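Local coordinates for PilM (PDB 3EOI), which is of unknown function but, as a plasmid-encoded member of the PilM family, probably takes part in pilus biogenesis, at residues I109-P112 with A113-D117. Numbering follows the deposited sequence.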
loop_
_atom_site.group_PDB
_atom_site.type_symbol
_atom_site.label_atom_id
_atom_site.label_comp_id
_atom_site.label_asym_id
_atom_site.label_seq_id
_atom_site.Cartn_x
_atom_site.Cartn_y
_atom_site.Cartn_z
ATOM N N ILE A 109 6.736 16.049 3.069
ATOM C CA ILE A 109 5.918 16.087 1.845
ATOM C C ILE A 109 4.528 16.314 2.373
ATOM O O ILE A 109 4.184 15.756 3.431
ATOM C CB ILE A 109 5.887 14.655 1.162
ATOM C CG1 ILE A 109 6.777 14.630 -0.036
ATOM C CG2 ILE A 109 4.484 14.244 0.742
ATOM C CD1 ILE A 109 7.897 15.407 0.235
ATOM N N THR A 110 3.707 17.063 1.671
ATOM C CA THR A 110 2.298 17.132 2.048
ATOM C C THR A 110 1.498 15.953 1.489
ATOM O O THR A 110 1.414 15.784 0.282
ATOM C CB THR A 110 1.631 18.439 1.539
ATOM O OG1 THR A 110 2.452 19.562 1.899
ATOM C CG2 THR A 110 0.214 18.609 2.123
ATOM N N LEU A 111 0.908 15.158 2.378
ATOM C CA LEU A 111 0.174 13.979 1.980
ATOM C C LEU A 111 -1.217 14.338 1.488
ATOM O O LEU A 111 -1.865 15.257 2.000
ATOM C CB LEU A 111 0.017 13.045 3.182
ATOM C CG LEU A 111 1.197 12.221 3.587
ATOM C CD1 LEU A 111 0.721 11.404 4.761
ATOM C CD2 LEU A 111 1.562 11.280 2.441
ATOM N N PRO A 112 -1.734 13.551 0.524
ATOM C CA PRO A 112 -3.139 13.777 0.188
ATOM C C PRO A 112 -4.011 13.575 1.442
ATOM O O PRO A 112 -3.797 12.660 2.198
ATOM C CB PRO A 112 -3.439 12.656 -0.829
ATOM C CG PRO A 112 -2.132 12.349 -1.466
ATOM C CD PRO A 112 -1.057 12.613 -0.391
ATOM N N ALA A 113 -5.036 14.394 1.611
ATOM C CA ALA A 113 -5.861 14.348 2.805
ATOM C C ALA A 113 -6.716 13.096 2.879
ATOM O O ALA A 113 -7.311 12.809 3.916
ATOM C CB ALA A 113 -6.776 15.569 2.867
ATOM N N VAL A 114 -6.821 12.358 1.789
ATOM C CA VAL A 114 -7.631 11.142 1.826
ATOM C C VAL A 114 -6.872 9.869 2.226
ATOM O O VAL A 114 -7.461 8.786 2.232
ATOM C CB VAL A 114 -8.384 10.938 0.502
ATOM C CG1 VAL A 114 -9.225 12.146 0.255
ATOM C CG2 VAL A 114 -7.404 10.715 -0.634
ATOM N N ILE A 115 -5.607 10.001 2.608
ATOM C CA ILE A 115 -4.904 8.845 3.146
ATOM C C ILE A 115 -5.072 8.779 4.664
ATOM O O ILE A 115 -4.773 9.747 5.363
ATOM C CB ILE A 115 -3.476 8.921 2.782
ATOM C CG1 ILE A 115 -3.379 8.969 1.242
ATOM C CG2 ILE A 115 -2.771 7.717 3.382
ATOM C CD1 ILE A 115 -2.019 9.193 0.781
ATOM N N PRO A 116 -5.554 7.649 5.180
ATOM C CA PRO A 116 -5.788 7.589 6.630
ATOM C C PRO A 116 -4.495 7.380 7.440
ATOM O O PRO A 116 -3.461 7.019 6.877
ATOM C CB PRO A 116 -6.745 6.381 6.801
ATOM C CG PRO A 116 -6.774 5.684 5.437
ATOM C CD PRO A 116 -5.832 6.360 4.511
ATOM N N ASP A 117 -4.583 7.649 8.744
ATOM C CA ASP A 117 -3.499 7.397 9.659
ATOM C C ASP A 117 -3.391 5.897 9.912
ATOM O O ASP A 117 -4.320 5.133 9.617
ATOM C CB ASP A 117 -3.771 8.108 10.978
ATOM C CG ASP A 117 -3.552 9.585 10.883
ATOM O OD1 ASP A 117 -2.755 10.007 10.008
ATOM O OD2 ASP A 117 -4.191 10.330 11.671
#
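Pro-112 and Ile-115 send their side chains out on the same side of the chain, from the two ends of a type I beta turn that runs from one to the other. The evidence is one methyl laid over a face of the proline ring, off-centre toward CD and CG: Ile-115 CD1 is 3.7 Å from Pro-112 CD, 3.9 Å from Pro-112 CG and 4.1 Å from Pro-112 CB. It reaches them because CG1 stands anti to the carbonyl carbon of Ile-115 (chi1 -59°) and the chain then runs out extended, back along the turn toward the pyrrolidine. Leu-111 CD2 approaches Ile-115 CD1 more loosely, at 4.5 Å. On the Val-114 side the packing is also looser, with Pro-112 CB 4.4 Å from Val-114 CG2.

The backbone links the same two residues. Ile-115 N donates to Pro-112 O over 3.2 Å, nearly straight at the hydrogen (170°), although the donor sits 49° out of the carbonyl plane. Val-114 N is 3.1 Å from Pro-112 O, but the poor angle rules out a second bond.

The turn belongs to the loop between strands 98-100 and 119-123. Pro-112 and Ile-115 both rest on Phe-68 of strand 66-72, while Asp-117 OD1 accepts a hydrogen bond from Gly-97 N. Chemically, a single hydrogen bond closes the turn, and the proline ring and isoleucine methyl give it a common apolar side that packs against the sheet.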